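Local coordinates for adhesion and penetration protein autotransporter (Haemophilus influenzae, PDB 3SYJ) that promotes bacterial adherence to and invasion of host cells, drives aggregation between bacteria by self-association, and is probably also a serine protease, at residues E264-T269 with R333-E338; I304-M309 with I356-G361. All blocks are in the same frame, centred on the assembly; numbering follows the deposited sequence.

Interaction 1 (E264-T269 with R333-E338); sequences ERDLHT and RLNNGE
Two donors grip Glu338 OE1: Thr269 OG1, at 2.8 Å, and a bridging water. The Thr269 hydroxyl arrives on the syn side of the carboxylate, 25° out of its plane. The contact lies at the start of the passenger's beta-helix, where the chain passes from helix 256-266 toward strand 269-272, the first strand of a parallel face, next to strand 340-343. The bridging water lies 2.6 Å from Glu338 OE1 and accepts a bond from the backbone N of His268. Beside this, Glu338 OE1 lies over one face of the imidazole, near its CE1 rim, with ring and carboxylate planes 19° apart and Glu338 OE1 3.1 Å from His268 CE1. Approach over the ring gives a poor angle for a direct bond to His268 NE2; a second water lies between that nitrogen and Glu338 OE2, an oxygen that has a further partner in Thr305 N. Glu338 CG sits between its backbone N and carbonyl carbon (chi1 60°), and the extended chain beyond it carries the carboxylate across to His268 and Thr269. The backbones also approach closely, Asp266 O lying 3.6 Å from Glu338 CA. Farther along, Asp266 and Asn335 meet through solvent. Their flat groups stand nearly perpendicular, and the carboxylate's OD2 is held by Tyr67, whereas Asn335 OD1 accepts from Arg120, which also reaches Gly337 O. A water bonded to Asp266 OD1 at 2.9 Å accepts a hydrogen bond from Asn335 ND2 at 3.1 Å.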
loop_
_atom_site.group_PDB
_atom_site.type_symbol
_atom_site.label_atom_id
_atom_site.label_comp_id
_atom_site.label_asym_id
_atom_site.label_seq_id
_atom_site.Cartn_x
_atom_site.Cartn_y
_atom_site.Cartn_z
ATOM N N GLU A 264 11.657 -1.546 73.341
ATOM C CA GLU A 264 10.486 -1.266 74.175
ATOM C C GLU A 264 10.781 -0.203 75.226
ATOM O O GLU A 264 9.874 0.475 75.710
ATOM C CB GLU A 264 9.970 -2.548 74.836
ATOM C CG GLU A 264 9.210 -3.455 73.868
ATOM C CD GLU A 264 9.114 -4.901 74.340
ATOM O OE1 GLU A 264 9.793 -5.261 75.332
ATOM O OE2 GLU A 264 8.360 -5.679 73.712
ATOM N N ARG A 265 12.055 -0.058 75.567
ATOM C CA ARG A 265 12.495 0.990 76.476
ATOM C C ARG A 265 12.331 2.382 75.847
ATOM O O ARG A 265 12.085 3.364 76.545
ATOM C CB ARG A 265 13.952 0.734 76.860
ATOM C CG ARG A 265 14.559 1.702 77.854
ATOM C CD ARG A 265 15.981 1.254 78.211
ATOM N NE ARG A 265 16.009 -0.144 78.644
ATOM C CZ ARG A 265 17.044 -0.966 78.484
ATOM N NH1 ARG A 265 18.155 -0.541 77.894
ATOM N NH2 ARG A 265 16.965 -2.223 78.907
ATOM N N ASP A 266 12.463 2.458 74.527
ATOM C CA ASP A 266 12.390 3.730 73.816
ATOM C C ASP A 266 11.011 3.994 73.211
ATOM O O ASP A 266 10.686 5.125 72.867
ATOM C CB ASP A 266 13.452 3.782 72.716
ATOM C CG ASP A 266 14.871 3.709 73.262
ATOM O OD1 ASP A 266 15.157 4.418 74.256
ATOM O OD2 ASP A 266 15.699 2.948 72.690
ATOM N N LEU A 267 10.206 2.949 73.070
ATOM C CA LEU A 267 8.874 3.082 72.491
ATOM C C LEU A 267 7.877 2.313 73.340
ATOM O O LEU A 267 7.669 1.115 73.134
ATOM C CB LEU A 267 8.855 2.567 71.045
ATOM C CG LEU A 267 7.522 2.514 70.283
ATOM C CD1 LEU A 267 6.602 3.663 70.674
ATOM C CD2 LEU A 267 7.732 2.477 68.759
ATOM N N HIS A 268 7.264 3.012 74.292
ATOM C CA HIS A 268 6.384 2.387 75.275
ATOM C C HIS A 268 5.058 3.138 75.450
ATOM O O HIS A 268 4.174 2.693 76.180
ATOM C CB HIS A 268 7.107 2.283 76.623
ATOM C CG HIS A 268 7.566 3.602 77.165
ATOM N ND1 HIS A 268 8.669 4.267 76.670
ATOM C CD2 HIS A 268 7.066 4.385 78.153
ATOM C CE1 HIS A 268 8.831 5.401 77.332
ATOM N NE2 HIS A 268 7.872 5.496 78.237
ATOM N N THR A 269 4.918 4.274 74.783
ATOM C CA THR A 269 3.703 5.066 74.900
ATOM C C THR A 269 2.833 4.911 73.653
ATOM O O THR A 269 3.188 5.402 72.578
ATOM C CB THR A 269 4.023 6.565 75.146
ATOM O OG1 THR A 269 4.688 6.721 76.407
ATOM C CG2 THR A 269 2.755 7.394 75.160
ATOM N N ARG A 333 21.244 14.038 75.745
ATOM C CA ARG A 333 20.271 15.064 75.375
ATOM C C ARG A 333 19.256 14.571 74.341
ATOM O O ARG A 333 18.060 14.806 74.477
ATOM C CB ARG A 333 20.994 16.300 74.840
ATOM C CG ARG A 333 20.085 17.335 74.193
ATOM C CD ARG A 333 20.894 18.519 73.677
ATOM N NE ARG A 333 21.618 19.179 74.763
ATOM C CZ ARG A 333 22.451 20.204 74.607
ATOM N NH1 ARG A 333 22.678 20.702 73.400
ATOM N NH2 ARG A 333 23.061 20.729 75.664
ATOM N N LEU A 334 19.740 13.897 73.304
ATOM C CA LEU A 334 18.864 13.417 72.246
ATOM C C LEU A 334 18.202 12.100 72.634
ATOM O O LEU A 334 17.028 11.884 72.343
ATOM C CB LEU A 334 19.631 13.266 70.931
ATOM C CG LEU A 334 20.226 14.552 70.352
ATOM C CD1 LEU A 334 21.028 14.264 69.096
ATOM C CD2 LEU A 334 19.150 15.570 70.053
ATOM N N ASN A 335 18.951 11.226 73.301
ATOM C CA ASN A 335 18.422 9.913 73.654
ATOM C C ASN A 335 17.298 9.998 74.665
ATOM O O ASN A 335 16.580 9.016 74.883
ATOM C CB ASN A 335 19.508 8.986 74.202
ATOM C CG ASN A 335 18.960 7.617 74.574
ATOM O OD1 ASN A 335 18.475 6.872 73.716
ATOM N ND2 ASN A 335 19.013 7.288 75.858
ATOM N N ASN A 336 17.156 11.160 75.294
ATOM C CA ASN A 336 16.118 11.340 76.307
ATOM C C ASN A 336 14.713 11.228 75.723
ATOM O O ASN A 336 13.782 10.791 76.400
ATOM C CB ASN A 336 16.281 12.674 77.047
ATOM C CG ASN A 336 15.506 12.711 78.351
ATOM O OD1 ASN A 336 14.535 13.462 78.489
ATOM N ND2 ASN A 336 15.913 11.880 79.310
ATOM N N GLY A 337 14.572 11.612 74.457
ATOM C CA GLY A 337 13.289 11.558 73.777
ATOM C C GLY A 337 12.791 10.146 73.538
ATOM O O GLY A 337 13.539 9.278 73.094
ATOM N N GLU A 338 11.519 9.909 73.842
ATOM C CA GLU A 338 10.899 8.624 73.553
ATOM C C GLU A 338 10.112 8.674 72.239
ATOM O O GLU A 338 9.688 9.737 71.789
ATOM C CB GLU A 338 9.984 8.192 74.700
ATOM C CG GLU A 338 8.841 9.161 75.000
ATOM C CD GLU A 338 7.898 8.641 76.073
ATOM O OE1 GLU A 338 7.239 7.610 75.836
ATOM O OE2 GLU A 338 7.811 9.264 77.154
HETATM O O HOH W 1 18.401 3.499 73.060
HETATM O O HOH W 2 17.533 4.547 75.938
HETATM O O HOH W 3 7.302 5.629 74.191
HETATM O O HOH W 4 7.142 8.399 79.382
#

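Interaction 2 (I304-M309 with I356-G361); sequences ITLANM and INQGAG
Ala307 N donates a 2.9 Å hydrogen bond to Asn357 O, with an N-H...O angle of 153°. The methylene of Leu306 (CB) and the methyl of Ala307 (CB) both lie against this oxygen, each 3.3 Å from Asn357 O. On one flank Leu306 CD2 packs on Ile356 CG2 at 4.1 Å and on Gln358 CG. On the other, the doubly bent chain of Met309 brings CE to within 3.3 Å of Asn357 ND2, the two side chains crossing at about a right angle. The contact lies at the N-terminal end of the beta-helix, where strand 301-308, paired antiparallel with 289-294, crosses the chain leaving strand 356-357. The chain there reverses through a type II' turn from Gln358 to Gly361, closed by Gly361 N to Gln358 O, with Gly359 at positive phi (63°). An Asx turn leads into it: with CG anti to the backbone N (chi1 -173°), Asn357 OD1 accepts from Gly359 N at 3.0 Å. Next outward, Gln358 starts away from 304-309, though its CG meets Leu306 CD2; its amide is held by Trp379 NE1 at OE1 and by Glu338 O at NE2.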
loop_
_atom_site.group_PDB
_atom_site.type_symbol
_atom_site.label_atom_id
_atom_site.label_comp_id
_atom_site.label_asym_id
_atom_site.label_seq_id
_atom_site.Cartn_x
_atom_site.Cartn_y
_atom_site.Cartn_z
ATOM N N ILE A 304 5.329 12.483 78.914
ATOM C CA ILE A 304 6.286 11.942 77.951
ATOM C C ILE A 304 7.662 12.603 78.102
ATOM O O ILE A 304 7.774 13.686 78.674
ATOM C CB ILE A 304 5.791 12.111 76.508
ATOM C CG1 ILE A 304 5.708 13.592 76.144
ATOM C CG2 ILE A 304 4.448 11.435 76.333
ATOM C CD1 ILE A 304 5.253 13.865 74.724
ATOM N N THR A 305 8.704 11.948 77.593
ATOM C CA THR A 305 10.058 12.506 77.662
ATOM C C THR A 305 10.538 12.957 76.292
ATOM O O THR A 305 10.276 12.295 75.289
ATOM C CB THR A 305 11.069 11.508 78.253
ATOM O OG1 THR A 305 11.140 10.342 77.419
ATOM C CG2 THR A 305 10.647 11.098 79.651
ATOM N N LEU A 306 11.234 14.091 76.261
ATOM C CA LEU A 306 11.686 14.689 75.008
ATOM C C LEU A 306 13.175 15.000 75.061
ATOM O O LEU A 306 13.864 14.629 76.013
ATOM C CB LEU A 306 10.911 15.980 74.721
ATOM C CG LEU A 306 9.384 15.924 74.743
ATOM C CD1 LEU A 306 8.808 17.324 74.865
ATOM C CD2 LEU A 306 8.845 15.239 73.502
ATOM N N ALA A 307 13.666 15.692 74.040
ATOM C CA ALA A 307 15.039 16.156 74.053
ATOM C C ALA A 307 15.232 16.998 75.297
ATOM O O ALA A 307 14.481 17.940 75.532
ATOM C CB ALA A 307 15.338 16.971 72.821
ATOM N N ASN A 308 16.237 16.652 76.092
ATOM C CA ASN A 308 16.546 17.403 77.301
ATOM C C ASN A 308 17.760 18.329 77.123
ATOM O O ASN A 308 18.903 17.878 77.094
ATOM C CB ASN A 308 16.744 16.446 78.473
ATOM C CG ASN A 308 16.938 17.170 79.779
ATOM O OD1 ASN A 308 17.180 18.377 79.800
ATOM N ND2 ASN A 308 16.833 16.440 80.883
ATOM N N MET A 309 17.503 19.628 77.007
ATOM C CA MET A 309 18.548 20.603 76.703
ATOM C C MET A 309 19.485 20.870 77.869
ATOM O O MET A 309 20.546 21.467 77.693
ATOM C CB MET A 309 17.927 21.921 76.249
ATOM C CG MET A 309 17.044 21.774 75.035
ATOM S SD MET A 309 17.998 21.230 73.613
ATOM C CE MET A 309 16.793 20.166 72.835
ATOM N N ILE A 356 7.834 21.220 69.623
ATOM C CA ILE A 356 8.252 19.922 70.126
ATOM C C ILE A 356 9.584 19.488 69.530
ATOM O O ILE A 356 9.747 19.419 68.309
ATOM C CB ILE A 356 7.201 18.841 69.846
ATOM C CG1 ILE A 356 5.926 19.134 70.639
ATOM C CG2 ILE A 356 7.755 17.459 70.196
ATOM C CD1 ILE A 356 6.076 18.918 72.129
ATOM N N ASN A 357 10.539 19.196 70.390
ATOM C CA ASN A 357 11.781 18.550 70.050
ATOM C C ASN A 357 11.888 17.223 70.773
ATOM O O ASN A 357 12.215 17.142 71.921
ATOM C CB ASN A 357 12.971 19.445 70.366
ATOM C CG ASN A 357 14.283 18.892 69.876
ATOM O OD1 ASN A 357 14.386 17.796 69.406
ATOM N ND2 ASN A 357 15.276 19.689 69.968
ATOM N N GLN A 358 11.563 16.195 70.027
ATOM C CA GLN A 358 11.554 14.840 70.475
ATOM C C GLN A 358 12.954 14.201 70.606
ATOM O O GLN A 358 13.105 13.140 71.119
ATOM C CB GLN A 358 10.660 14.061 69.530
ATOM C CG GLN A 358 9.593 13.251 70.185
ATOM C CD GLN A 358 8.652 12.578 69.225
ATOM O OE1 GLN A 358 8.354 13.085 68.188
ATOM N NE2 GLN A 358 8.193 11.457 69.592
ATOM N N GLY A 359 13.965 14.890 70.137
ATOM C CA GLY A 359 15.286 14.348 70.104
ATOM C C GLY A 359 15.388 13.135 69.225
ATOM O O GLY A 359 15.156 13.226 68.057
ATOM N N ALA A 360 15.709 11.993 69.812
ATOM C CA ALA A 360 15.826 10.764 69.021
ATOM C C ALA A 360 14.511 9.987 68.961
ATOM O O ALA A 360 14.411 8.953 68.286
ATOM C CB ALA A 360 16.934 9.877 69.568
ATOM N N GLY A 361 13.508 10.480 69.680
ATOM C CA GLY A 361 12.182 9.896 69.612
ATOM C C GLY A 361 11.552 10.231 68.272
ATOM O O GLY A 361 11.752 11.328 67.741
#

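In the fold
The two contacts lie side by side, their centres about 8 Å apart, and their segments alternate along the chain. Glu338 joins them: its OE2 is 2.9 Å from Thr305 N, a probable hydrogen bond that ties interaction 1 to the strand of interaction 2. A second tie runs from Ala360 N, in the turn of 356-361, to Leu334 O at 2.9 Å, and Asn336 O accepts from Thr305 OG1. These bonds tie the short helix 332-335 and the residues after it to strand 301-308 and to the turn at 358-361. Both contacts lie away from Ser218, the active-site serine by similarity, and about 41 Å (centre to centre) from the middle of the chain.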